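Local coordinates for protein phosphoribosylamine--glycine ligase (Thermotoga maritima, PDB 1VKZ) that catalyses the ATP-dependent ligation of 5-phosphoribosylamine and glycine to form glycinamide ribonucleotide in de novo purine biosynthesis, at residues A101-E104 and V108-K111; R112-Y117 and L284-R289; I30-A35 and K51-N56; E294-V299 and V375-G380; K218-G223 and R336-A341. All coordinates share one frame; numbering follows the deposited sequence.

Contact 1: residues A101-E104 and V108-K111; sequences ARLE and VYAK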
# COMPACT_ATOMS: atom_id res chain seq x y z
N ALA A 101 -5.07 11.28 8.65
CA ALA A 101 -5.19 10.57 7.37
C ALA A 101 -5.38 11.49 6.15
O ALA A 101 -5.26 11.02 5.02
CB ALA A 101 -6.31 9.53 7.44
N ARG A 102 -5.68 12.78 6.38
CA ARG A 102 -5.56 13.82 5.32
C ARG A 102 -4.17 13.85 4.68
O ARG A 102 -3.99 14.36 3.58
CB ARG A 102 -5.74 15.22 5.88
CG ARG A 102 -7.01 15.53 6.47
CD ARG A 102 -7.08 17.01 6.79
NE ARG A 102 -7.39 17.80 5.59
CZ ARG A 102 -7.19 19.10 5.45
NH1 ARG A 102 -6.65 19.82 6.43
NH2 ARG A 102 -7.52 19.69 4.30
N LEU A 103 -3.18 13.35 5.40
CA LEU A 103 -1.87 13.21 4.85
C LEU A 103 -1.91 12.34 3.60
O LEU A 103 -1.15 12.62 2.67
CB LEU A 103 -0.93 12.60 5.88
CG LEU A 103 -0.48 13.48 7.02
CD1 LEU A 103 0.49 12.68 7.86
CD2 LEU A 103 0.19 14.74 6.55
N GLU A 104 -2.76 11.29 3.60
CA GLU A 104 -2.98 10.48 2.40
C GLU A 104 -4.14 11.02 1.59
O GLU A 104 -4.09 11.03 0.38
CB GLU A 104 -3.21 8.98 2.69
CG GLU A 104 -3.31 8.14 1.39
CD GLU A 104 -3.60 6.62 1.55
OE1 GLU A 104 -3.20 5.93 2.52
OE2 GLU A 104 -4.24 6.08 0.62
N VAL A 108 -2.83 17.88 -1.51
CA VAL A 108 -2.54 19.27 -1.27
C VAL A 108 -2.20 19.54 0.18
O VAL A 108 -1.20 20.22 0.47
CB VAL A 108 -3.70 20.16 -1.62
CG1 VAL A 108 -3.34 21.63 -1.34
CG2 VAL A 108 -4.07 19.97 -3.10
N TYR A 109 -3.04 19.05 1.10
CA TYR A 109 -2.72 19.19 2.51
C TYR A 109 -1.34 18.62 2.78
O TYR A 109 -0.58 19.22 3.52
CB TYR A 109 -3.75 18.53 3.40
CG TYR A 109 -3.36 18.48 4.87
CD1 TYR A 109 -3.59 19.56 5.71
CD2 TYR A 109 -2.74 17.37 5.42
CE1 TYR A 109 -3.25 19.52 7.06
CE2 TYR A 109 -2.38 17.33 6.75
CZ TYR A 109 -2.65 18.40 7.55
OH TYR A 109 -2.29 18.37 8.87
N ALA A 110 -1.01 17.48 2.18
CA ALA A 110 0.24 16.80 2.51
C ALA A 110 1.40 17.69 2.17
O ALA A 110 2.35 17.79 2.94
CB ALA A 110 0.33 15.45 1.79
N LYS A 111 1.30 18.37 1.03
CA LYS A 111 2.37 19.27 0.57
C LYS A 111 2.57 20.48 1.44
O LYS A 111 3.70 20.91 1.65
CB LYS A 111 2.09 19.74 -0.84
CG LYS A 111 2.44 18.74 -1.86
CD LYS A 111 3.93 18.39 -1.77
CE LYS A 111 4.55 18.15 -3.15
NZ LYS A 111 6.05 18.28 -3.11
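Y109 turns one face of its ring to R102 and its edge to L103. The guanidinium of R102 covers the CG-CD1 side of the ring: NH1 of R102 is 3.2 Å from CD1 of Y109, and the planes are 34° apart, so the guanidinium lies over the ring as a tilted lid, with CG of Y109 over its centre. A bend at chi3 of R102 (80°) turns the guanidinium across the ring, while CB of R102 passes 3.7 Å from CD2 of Y109. Y109 reaches this position with CG on the far side of CB from its backbone N (chi1 172°). L103 comes to the ring's edge, its CD2 3.7 Å from CE2 of Y109. Next to the ring, the methyl of A110 presses on the backbone, its CB 3.3 Å from the carbonyl O of L103. No hydrogen bond crosses here. The buried side faces strand 280-287, where Y286 packs on both L103 and A110, whereas R102 sits at the solvent side. The backbone N of Y109 donates a hydrogen bond to OG of S106. This is a corner between consecutive helices, 98-105 and 107-116, joining the Rossmann-like N domain to the ATP-grasp domain.

Contact 2: residues R112-Y117 and L284-R289; sequences RFMKKY and LEYNVR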
# COMPACT_ATOMS: atom_id res chain seq x y z
N ARG A 112 1.47 21.05 1.94
CA ARG A 112 1.57 22.22 2.78
C ARG A 112 2.13 21.86 4.14
O ARG A 112 2.89 22.60 4.75
CB ARG A 112 0.22 22.90 2.86
CG ARG A 112 0.01 23.77 1.63
CD ARG A 112 -1.40 23.99 1.26
NE ARG A 112 -1.55 24.83 0.07
CZ ARG A 112 -2.72 25.25 -0.38
NH1 ARG A 112 -3.85 24.88 0.23
NH2 ARG A 112 -2.77 26.03 -1.45
N PHE A 113 1.74 20.68 4.58
CA PHE A 113 2.24 20.09 5.80
C PHE A 113 3.76 19.98 5.72
O PHE A 113 4.49 20.48 6.58
CB PHE A 113 1.60 18.71 5.95
CG PHE A 113 2.11 17.93 7.12
CD1 PHE A 113 1.66 18.21 8.38
CD2 PHE A 113 3.05 16.96 6.95
CE1 PHE A 113 2.13 17.49 9.45
CE2 PHE A 113 3.55 16.25 8.04
CZ PHE A 113 3.08 16.52 9.27
N MSE A 114 4.25 19.33 4.67
CA MSE A 114 5.67 19.13 4.51
C MSE A 114 6.49 20.46 4.40
O MSE A 114 7.60 20.59 4.94
CB MSE A 114 5.88 18.26 3.29
CG MSE A 114 5.34 16.88 3.44
SE MSE A 114 5.82 15.79 1.89
CE MSE A 114 4.17 15.80 0.77
N LYS A 115 5.95 21.44 3.68
CA LYS A 115 6.60 22.74 3.60
C LYS A 115 6.71 23.32 5.02
O LYS A 115 7.77 23.74 5.43
CB LYS A 115 5.80 23.69 2.69
CG LYS A 115 6.62 24.88 2.14
CD LYS A 115 5.73 26.11 1.84
CE LYS A 115 4.75 25.86 0.69
NZ LYS A 115 3.64 26.89 0.59
N LYS A 116 5.61 23.27 5.77
CA LYS A 116 5.55 23.74 7.16
C LYS A 116 6.59 23.07 8.07
O LYS A 116 7.37 23.73 8.75
CB LYS A 116 4.15 23.48 7.72
CG LYS A 116 3.64 24.52 8.69
CD LYS A 116 2.31 24.09 9.29
CE LYS A 116 1.87 25.03 10.37
NZ LYS A 116 0.91 24.40 11.30
N TYR A 117 6.63 21.75 8.07
CA TYR A 117 7.50 21.06 8.98
C TYR A 117 8.88 20.70 8.39
O TYR A 117 9.61 19.89 8.95
CB TYR A 117 6.70 19.86 9.54
CG TYR A 117 5.55 20.33 10.40
CD1 TYR A 117 5.78 20.89 11.65
CD2 TYR A 117 4.23 20.27 9.95
CE1 TYR A 117 4.73 21.36 12.46
CE2 TYR A 117 3.17 20.74 10.75
CZ TYR A 117 3.44 21.28 12.00
OH TYR A 117 2.43 21.74 12.81
N LEU A 284 7.28 11.56 -2.03
CA LEU A 284 6.34 11.67 -3.14
C LEU A 284 4.92 11.66 -2.68
O LEU A 284 4.06 12.23 -3.34
CB LEU A 284 6.53 10.51 -4.11
CG LEU A 284 7.90 10.49 -4.77
CD1 LEU A 284 7.93 9.36 -5.78
CD2 LEU A 284 8.17 11.82 -5.41
N GLU A 285 4.67 10.97 -1.56
CA GLU A 285 3.35 10.86 -0.99
C GLU A 285 3.40 10.07 0.29
O GLU A 285 4.32 9.32 0.55
CB GLU A 285 2.35 10.20 -1.96
CG GLU A 285 2.57 8.72 -2.13
CD GLU A 285 1.71 8.11 -3.22
OE1 GLU A 285 1.12 8.84 -4.07
OE2 GLU A 285 1.64 6.86 -3.20
N TYR A 286 2.38 10.28 1.09
CA TYR A 286 2.13 9.57 2.34
C TYR A 286 0.96 8.61 2.09
O TYR A 286 -0.03 8.97 1.46
CB TYR A 286 1.70 10.58 3.40
CG TYR A 286 2.77 11.47 3.98
CD1 TYR A 286 3.92 10.94 4.55
CD2 TYR A 286 2.61 12.84 4.01
CE1 TYR A 286 4.89 11.77 5.08
CE2 TYR A 286 3.56 13.67 4.55
CZ TYR A 286 4.69 13.13 5.08
OH TYR A 286 5.61 13.94 5.64
N ASN A 287 1.09 7.39 2.57
CA ASN A 287 -0.06 6.51 2.75
C ASN A 287 -0.12 6.13 4.21
O ASN A 287 0.89 6.08 4.89
CB ASN A 287 0.04 5.29 1.82
CG ASN A 287 -0.05 5.67 0.34
OD1 ASN A 287 -0.20 6.87 -0.03
ND2 ASN A 287 0.04 4.66 -0.53
N VAL A 288 -1.32 5.93 4.71
CA VAL A 288 -1.53 5.68 6.15
C VAL A 288 -1.89 4.24 6.40
O VAL A 288 -2.67 3.94 7.28
CB VAL A 288 -2.61 6.59 6.75
CG1 VAL A 288 -2.11 8.05 6.74
CG2 VAL A 288 -3.92 6.44 6.03
N ARG A 289 -1.33 3.36 5.60
CA ARG A 289 -1.43 1.96 5.81
C ARG A 289 -0.32 1.30 4.98
O ARG A 289 0.36 1.98 4.23
CB ARG A 289 -2.81 1.47 5.40
CG ARG A 289 -3.35 2.08 4.12
CD ARG A 289 -2.54 1.75 2.88
NE ARG A 289 -3.07 2.40 1.67
CZ ARG A 289 -2.58 2.21 0.44
NH1 ARG A 289 -1.56 1.38 0.22
NH2 ARG A 289 -3.13 2.85 -0.58
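The F113 ring has the hydroxyl of Y286 at its edge, in the ring plane, with OH of Y286 3.9 Å from CE2 of F113, and one of its faces is covered by CD2 of Y117. CG of F113 is anti to the backbone N (chi1 176°), which swings the ring out so that its edge meets the hydroxyl. The side chains of F113 and Y286 cross at about a right angle, and M114, a selenomethionine, meets the Y286 ring at a slant. CG of M114 is 3.8 Å from CE2 of Y286, and its SE stands 4.8 Å from the ring centroid, 43° off the normal: a Met-aromatic contact. M114 and Y286 run antiparallel alongside each other. The phenol reaches across from the edge strand 280-287 to helix 107-116, and its polar end hydrogen-bonds with OG1 of T255. I119 packs on both rings, and L103 also on F113. A phenylalanine in place of Y286 would probably leave T255 without this partner and open a gap beside F113 and M114. The interface is apolar with one buried hydroxyl paired to T255, on a strand whose E285, a predicted magnesium ligand like N287, points away from the helix.

Contact 3: residues I30-A35 and K51-N56; sequences IGWAFA and KRDGTN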
# COMPACT_ATOMS: atom_id res chain seq x y z
N ILE A 30 -1.74 -10.17 6.94
CA ILE A 30 -1.77 -9.68 8.31
C ILE A 30 -2.51 -10.66 9.25
O ILE A 30 -2.00 -11.04 10.29
CB ILE A 30 -2.36 -8.30 8.37
CG1 ILE A 30 -1.41 -7.31 7.68
CG2 ILE A 30 -2.54 -7.89 9.79
CD1 ILE A 30 -2.01 -5.96 7.42
N GLY A 31 -3.66 -11.15 8.81
CA GLY A 31 -4.37 -12.17 9.57
C GLY A 31 -3.64 -13.48 9.66
O GLY A 31 -3.83 -14.22 10.58
N TRP A 32 -2.83 -13.79 8.66
CA TRP A 32 -2.13 -15.07 8.64
C TRP A 32 -1.09 -15.08 9.77
O TRP A 32 -1.06 -15.99 10.57
CB TRP A 32 -1.51 -15.29 7.26
CG TRP A 32 -0.53 -16.41 7.19
CD1 TRP A 32 -0.79 -17.73 7.04
CD2 TRP A 32 0.90 -16.29 7.25
NE1 TRP A 32 0.38 -18.45 7.01
CE2 TRP A 32 1.44 -17.59 7.15
CE3 TRP A 32 1.79 -15.21 7.37
CZ2 TRP A 32 2.81 -17.85 7.17
CZ3 TRP A 32 3.16 -15.47 7.41
CH2 TRP A 32 3.65 -16.77 7.29
N ALA A 33 -0.30 -14.00 9.86
CA ALA A 33 0.69 -13.81 10.92
C ALA A 33 0.13 -13.87 12.34
O ALA A 33 0.68 -14.53 13.24
CB ALA A 33 1.37 -12.49 10.74
N PHE A 34 -0.97 -13.18 12.56
CA PHE A 34 -1.60 -13.20 13.88
C PHE A 34 -2.08 -14.59 14.27
O PHE A 34 -1.93 -15.02 15.41
CB PHE A 34 -2.76 -12.19 13.94
CG PHE A 34 -2.30 -10.83 14.25
CD1 PHE A 34 -1.97 -10.49 15.54
CD2 PHE A 34 -2.07 -9.92 13.25
CE1 PHE A 34 -1.50 -9.24 15.84
CE2 PHE A 34 -1.59 -8.66 13.55
CZ PHE A 34 -1.32 -8.32 14.86
N ALA A 35 -2.69 -15.28 13.31
CA ALA A 35 -3.25 -16.59 13.56
C ALA A 35 -2.12 -17.56 13.82
O ALA A 35 -2.27 -18.51 14.61
CB ALA A 35 -4.10 -17.03 12.35
N LYS A 51 -10.68 -17.74 5.25
CA LYS A 51 -11.26 -18.81 6.06
C LYS A 51 -10.21 -19.78 6.63
O LYS A 51 -10.47 -20.43 7.63
CB LYS A 51 -12.33 -19.57 5.26
CG LYS A 51 -13.60 -18.75 5.00
CD LYS A 51 -14.78 -19.62 4.54
CE LYS A 51 -16.02 -18.80 4.11
NZ LYS A 51 -16.52 -17.88 5.18
N ARG A 52 -9.03 -19.87 6.02
CA ARG A 52 -7.95 -20.76 6.51
C ARG A 52 -7.41 -20.34 7.84
O ARG A 52 -6.94 -21.16 8.60
CB ARG A 52 -6.76 -20.75 5.57
CG ARG A 52 -7.02 -21.22 4.18
CD ARG A 52 -5.83 -21.02 3.29
NE ARG A 52 -5.98 -21.85 2.10
CZ ARG A 52 -4.98 -22.35 1.39
NH1 ARG A 52 -3.72 -22.11 1.73
NH2 ARG A 52 -5.26 -23.09 0.33
N ASP A 53 -7.42 -19.05 8.09
CA ASP A 53 -6.72 -18.49 9.22
C ASP A 53 -7.63 -17.72 10.16
O ASP A 53 -7.18 -17.29 11.19
CB ASP A 53 -5.57 -17.66 8.68
CG ASP A 53 -4.69 -18.48 7.76
OD1 ASP A 53 -4.28 -19.56 8.22
OD2 ASP A 53 -4.42 -18.19 6.56
N GLY A 54 -8.91 -17.61 9.85
CA GLY A 54 -9.86 -16.98 10.77
C GLY A 54 -11.28 -17.07 10.24
O GLY A 54 -11.54 -17.81 9.32
N THR A 55 -12.20 -16.33 10.85
CA THR A 55 -13.60 -16.33 10.43
C THR A 55 -13.93 -15.01 9.75
O THR A 55 -13.66 -13.95 10.31
CB THR A 55 -14.53 -16.52 11.66
OG1 THR A 55 -13.81 -16.17 12.84
CG2 THR A 55 -14.92 -17.99 11.87
N ASN A 56 -14.54 -15.10 8.58
CA ASN A 56 -15.00 -13.94 7.84
C ASN A 56 -16.40 -13.46 8.29
O ASN A 56 -17.31 -14.25 8.46
CB ASN A 56 -15.05 -14.30 6.35
CG ASN A 56 -13.69 -14.54 5.75
OD1 ASN A 56 -12.68 -14.27 6.38
ND2 ASN A 56 -13.67 -15.04 4.51
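A35 and D53 make the tight part of this contact: CB of A35 lies 3.3 Å from the carbonyl O of D53, and the two CB atoms are 4.0 Å apart. The small side chain of A35 lets the loop come this close to helix 25-36. Next to it, W32 and D53 run side by side in the same direction. OD2 of D53 meets the indole at its five-membered edge, in the ring plane, 3.7 Å from CD1 of W32, with the carboxylate turned 76° from the ring. W32 holds its CG anti to the backbone N (chi1 167°), which directs the indole along the helix flank, where V299 and P303 pack on it and F357 meets it edge-to-face. The looser side belongs to K51, R52 and T55, exposed to solvent and clear of the helix. In this Rossmann-like N domain the contact lays the chain leading into edge strand 55-56 against the helix that follows strand 17-22. No hydrogen bond passes between the segments; OD2 of D53 is held by one from NE2 of H28, which probably helps to steady its charge, while the partly positive C-H edge of the indole is at most a weak electrostatic complement.

Contact 4: residues E294-V299 and V375-G380; sequences ETEVIV and VLHCMG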
# COMPACT_ATOMS: atom_id res chain seq x y z
N GLU A 294 3.33 -5.25 -0.83
CA GLU A 294 4.50 -5.19 0.06
C GLU A 294 4.29 -5.91 1.40
O GLU A 294 5.19 -6.49 1.94
CB GLU A 294 4.92 -3.76 0.36
CG GLU A 294 5.53 -3.01 -0.82
CD GLU A 294 4.57 -2.06 -1.47
OE1 GLU A 294 3.39 -2.45 -1.63
OE2 GLU A 294 4.99 -0.94 -1.81
N THR A 295 3.09 -5.81 1.93
CA THR A 295 2.76 -6.44 3.22
C THR A 295 2.98 -7.93 3.21
O THR A 295 3.56 -8.49 4.14
CB THR A 295 1.27 -6.13 3.61
OG1 THR A 295 1.08 -4.73 3.86
CG2 THR A 295 0.88 -6.84 4.92
N GLU A 296 2.50 -8.59 2.15
CA GLU A 296 2.71 -10.04 1.93
C GLU A 296 4.18 -10.37 2.14
O GLU A 296 4.51 -11.30 2.84
CB GLU A 296 2.28 -10.44 0.50
CG GLU A 296 0.78 -10.46 0.26
CD GLU A 296 0.14 -9.13 -0.12
OE1 GLU A 296 0.55 -8.03 0.34
OE2 GLU A 296 -0.84 -9.20 -0.88
N VAL A 297 5.06 -9.59 1.54
CA VAL A 297 6.49 -9.87 1.61
C VAL A 297 7.05 -9.61 3.00
O VAL A 297 7.77 -10.42 3.54
CB VAL A 297 7.27 -9.09 0.54
CG1 VAL A 297 8.75 -9.35 0.66
CG2 VAL A 297 6.83 -9.54 -0.81
N ILE A 298 6.74 -8.45 3.55
CA ILE A 298 7.21 -8.03 4.85
C ILE A 298 6.80 -9.05 5.89
O ILE A 298 7.60 -9.53 6.65
CB ILE A 298 6.65 -6.62 5.21
CG1 ILE A 298 7.29 -5.54 4.30
CG2 ILE A 298 6.91 -6.28 6.68
CD1 ILE A 298 6.48 -4.14 4.20
N VAL A 299 5.53 -9.39 5.90
CA VAL A 299 4.97 -10.38 6.82
C VAL A 299 5.66 -11.75 6.69
O VAL A 299 5.95 -12.40 7.68
CB VAL A 299 3.45 -10.52 6.59
CG1 VAL A 299 2.87 -11.66 7.34
CG2 VAL A 299 2.74 -9.21 7.00
N VAL A 375 -5.84 -11.85 -7.91
CA VAL A 375 -6.51 -13.06 -7.45
C VAL A 375 -5.71 -13.64 -6.30
O VAL A 375 -6.18 -13.72 -5.15
CB VAL A 375 -6.69 -14.07 -8.63
CG1 VAL A 375 -7.58 -15.27 -8.25
CG2 VAL A 375 -7.30 -13.36 -9.79
N LEU A 376 -4.48 -14.01 -6.61
CA LEU A 376 -3.62 -14.69 -5.65
C LEU A 376 -2.23 -14.07 -5.57
O LEU A 376 -1.68 -13.58 -6.55
CB LEU A 376 -3.43 -16.17 -6.03
CG LEU A 376 -4.72 -16.96 -6.14
CD1 LEU A 376 -4.59 -18.14 -7.07
CD2 LEU A 376 -5.18 -17.43 -4.77
N HIS A 377 -1.65 -14.22 -4.38
CA HIS A 377 -0.27 -13.94 -4.15
C HIS A 377 0.42 -15.27 -3.90
O HIS A 377 0.14 -15.92 -2.91
CB HIS A 377 -0.18 -12.98 -2.99
CG HIS A 377 -0.96 -11.74 -3.23
ND1 HIS A 377 -0.35 -10.53 -3.49
CD2 HIS A 377 -2.29 -11.53 -3.34
CE1 HIS A 377 -1.28 -9.61 -3.70
NE2 HIS A 377 -2.47 -10.19 -3.61
N CYS A 378 1.32 -15.66 -4.81
CA CYS A 378 2.16 -16.84 -4.62
C CYS A 378 3.52 -16.49 -3.98
O CYS A 378 4.30 -15.71 -4.52
CB CYS A 378 2.37 -17.53 -5.94
SG CYS A 378 0.84 -18.28 -6.54
N MSE A 379 3.76 -17.03 -2.80
CA MSE A 379 4.97 -16.68 -2.04
C MSE A 379 6.04 -17.75 -2.24
O MSE A 379 5.76 -18.94 -2.23
CB MSE A 379 4.69 -16.53 -0.53
CG MSE A 379 3.49 -15.64 -0.16
SE MSE A 379 3.65 -13.78 -0.78
CE MSE A 379 2.75 -13.90 -2.22
N GLY A 380 7.28 -17.28 -2.41
CA GLY A 380 8.44 -18.09 -2.36
C GLY A 380 9.30 -17.58 -1.24
O GLY A 380 9.28 -16.39 -0.97
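E296, on the first turns of helix 294-301, faces H377 on strand 374-382 with the two CA atoms 7.8 Å apart, so that helix and strand meet through side chains alone. The carboxylate of E296 reaches over one face of the H377 imidazole, its plane 40° from the ring, and OE2 is the atom above the ring; how close it really comes is doubtful. A bend at chi2 of E296 (85°) turns the acid toward the histidine, and CG of E296 lies 3.9 Å from ND1 of H377. None of this amounts to a hydrogen bond, since the acid stands over the ring instead of before its N-H. ND1 of H377 is bonded to OD2 of D330 on the neighbouring strand 327-334. The second touch is apolar: SE of the selenomethionine M379, folded back by bends at chi2 and chi3, sits 3.8 Å from CB of E296. Strand 374-382 lies inside the six-stranded antiparallel sheet, between 327-334 and 356-364, and F357 of the latter packs on E296 and M379. The helix, part of the ATP-grasp range, packs on this sheet, here on strands of the C-domain range. The nearby carboxylates of E296, D292 and D330 may raise the pKa of the buried imidazole, or one acid may hold a proton, a point the doubtful position of OE2 leaves open.

Contact 5: residues K218-G223 and R336-A341; sequences KRLMDG and RGYPDA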
# COMPACT_ATOMS: atom_id res chain seq x y z
N LYS A 218 5.09 -2.22 -10.23
CA LYS A 218 3.84 -1.49 -10.48
C LYS A 218 3.20 -1.75 -11.84
O LYS A 218 1.99 -1.76 -11.95
CB LYS A 218 4.09 0.01 -10.31
CG LYS A 218 3.99 0.52 -8.85
CD LYS A 218 2.52 0.83 -8.47
CE LYS A 218 1.89 2.01 -9.32
NZ LYS A 218 2.63 3.34 -9.26
N ARG A 219 4.01 -1.91 -12.87
CA ARG A 219 3.50 -2.14 -14.22
C ARG A 219 3.00 -3.55 -14.39
O ARG A 219 3.45 -4.45 -13.73
CB ARG A 219 4.58 -1.86 -15.27
CG ARG A 219 4.96 -0.39 -15.39
CD ARG A 219 3.90 0.43 -16.06
NE ARG A 219 4.31 1.83 -16.20
CZ ARG A 219 3.53 2.79 -16.67
NH1 ARG A 219 2.28 2.53 -17.07
NH2 ARG A 219 4.00 4.03 -16.75
N LEU A 220 2.06 -3.74 -15.30
CA LEU A 220 1.40 -5.02 -15.52
C LEU A 220 2.31 -6.05 -16.19
O LEU A 220 2.15 -7.25 -15.99
CB LEU A 220 0.19 -4.79 -16.41
CG LEU A 220 -0.73 -5.96 -16.79
CD1 LEU A 220 -1.54 -6.43 -15.58
CD2 LEU A 220 -1.61 -5.49 -17.92
N MSE A 221 3.25 -5.57 -17.00
CA MSE A 221 3.99 -6.42 -17.90
C MSE A 221 5.49 -6.32 -17.74
O MSE A 221 6.02 -5.33 -17.24
CB MSE A 221 3.63 -6.07 -19.34
CG MSE A 221 2.15 -5.90 -19.58
SE MSE A 221 1.84 -5.75 -21.45
CE MSE A 221 -0.15 -6.14 -21.48
N ASP A 222 6.15 -7.37 -18.22
CA ASP A 222 7.56 -7.59 -18.00
C ASP A 222 8.32 -6.49 -18.68
O ASP A 222 7.87 -5.98 -19.70
CB ASP A 222 7.99 -8.95 -18.54
CG ASP A 222 7.30 -10.12 -17.85
OD1 ASP A 222 6.05 -10.15 -17.81
OD2 ASP A 222 7.92 -11.06 -17.34
N GLY A 223 9.46 -6.12 -18.12
CA GLY A 223 10.20 -4.98 -18.63
C GLY A 223 9.43 -3.70 -18.36
O GLY A 223 9.51 -2.76 -19.13
N ARG A 336 -7.20 -11.96 -16.35
CA ARG A 336 -7.21 -11.35 -17.66
C ARG A 336 -8.10 -10.12 -17.62
O ARG A 336 -9.24 -10.17 -17.13
CB ARG A 336 -7.74 -12.31 -18.71
CG ARG A 336 -7.89 -11.66 -20.08
CD ARG A 336 -8.42 -12.56 -21.14
NE ARG A 336 -7.49 -13.65 -21.41
CZ ARG A 336 -7.69 -14.93 -21.13
NH1 ARG A 336 -8.81 -15.36 -20.54
NH2 ARG A 336 -6.74 -15.81 -21.46
N GLY A 337 -7.59 -9.01 -18.15
CA GLY A 337 -8.31 -7.73 -18.12
C GLY A 337 -7.82 -6.73 -17.07
O GLY A 337 -8.09 -5.53 -17.19
N TYR A 338 -7.11 -7.22 -16.06
CA TYR A 338 -6.58 -6.39 -15.00
C TYR A 338 -5.54 -5.42 -15.55
O TYR A 338 -4.65 -5.89 -16.24
CB TYR A 338 -5.90 -7.28 -13.93
CG TYR A 338 -5.32 -6.49 -12.76
CD1 TYR A 338 -6.17 -5.86 -11.86
CD2 TYR A 338 -3.95 -6.40 -12.55
CE1 TYR A 338 -5.68 -5.14 -10.79
CE2 TYR A 338 -3.45 -5.68 -11.46
CZ TYR A 338 -4.32 -5.03 -10.59
OH TYR A 338 -3.86 -4.29 -9.50
N PRO A 339 -5.59 -4.12 -15.23
CA PRO A 339 -6.51 -3.52 -14.26
C PRO A 339 -7.82 -2.91 -14.77
O PRO A 339 -8.77 -2.79 -13.99
CB PRO A 339 -5.66 -2.40 -13.64
CG PRO A 339 -4.46 -2.24 -14.54
CD PRO A 339 -4.66 -3.11 -15.74
N ASP A 340 -7.90 -2.53 -16.03
CA ASP A 340 -9.02 -1.71 -16.49
C ASP A 340 -10.38 -2.43 -16.47
O ASP A 340 -11.42 -1.77 -16.50
CB ASP A 340 -8.71 -1.14 -17.88
CG ASP A 340 -7.55 -0.15 -17.87
OD1 ASP A 340 -6.79 -0.09 -16.85
OD2 ASP A 340 -7.32 0.62 -18.84
N ALA A 341 -10.36 -3.75 -16.42
CA ALA A 341 -11.59 -4.54 -16.59
C ALA A 341 -11.31 -6.01 -16.34
O ALA A 341 -11.30 -6.79 -17.30
CB ALA A 341 -12.13 -4.35 -18.02
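L220, at the corner where the chain leaves strand 215-219, an edge strand of the six-stranded antiparallel sheet, projects onto Y338 and P339 in the loop that follows strand 327-334. Its CG is anti to the backbone N (chi1 -179°), which carries both methyls out to that loop. CD1 of L220 lies 3.2 Å from the carbonyl O of Y338, and CD2 of L220 lies 3.5 Å from the same oxygen, so the branched end straddles it. The ring is met obliquely, with CD1 of L220 3.9 Å from CD2 of Y338, and CD2 of L220 just reaches CD of P339 at 4.4 Å. The peptide joining Y338 to P339 is cis, a turn that lays CB of P339 over one face of the tyrosine ring. G337, whose phi is positive and where a side chain would collide with the O of A341, starts this turn, and its O accepts a bond from N of A341. With an alanine at L220, the carbonyl of Y338 is likely to lose its cover and a gap to open beside the tyrosine and the proline. P227 and T229 also pack on L220, and OH of Y338 accepts a hydrogen bond from N of G230. P339 comes to about 4 Å, side chain to side chain, from K155, which belongs to the predicted ATP-binding region.

Contacts 1 and 2 share helix 107-116, with centres 6 Å apart, and are joined where OE1 of E104 lies 2.9 Å from N of V288, a probable hydrogen bond. Together they back the strand bearing E285 and N287, predicted magnesium ligands. Contacts 3 and 4, across the chain's centre from them, have centres 14 Å apart and meet as I30 packs on T295 and W32 and A33 on V299. Contacts 4 and 5 reach the same six-stranded sheet, their centres 17 Å apart. Strand 280-287 and helix 294-301 follow each other in the chain, and the nearest atoms of contacts 2 and 4 are about 6 Å apart without touching.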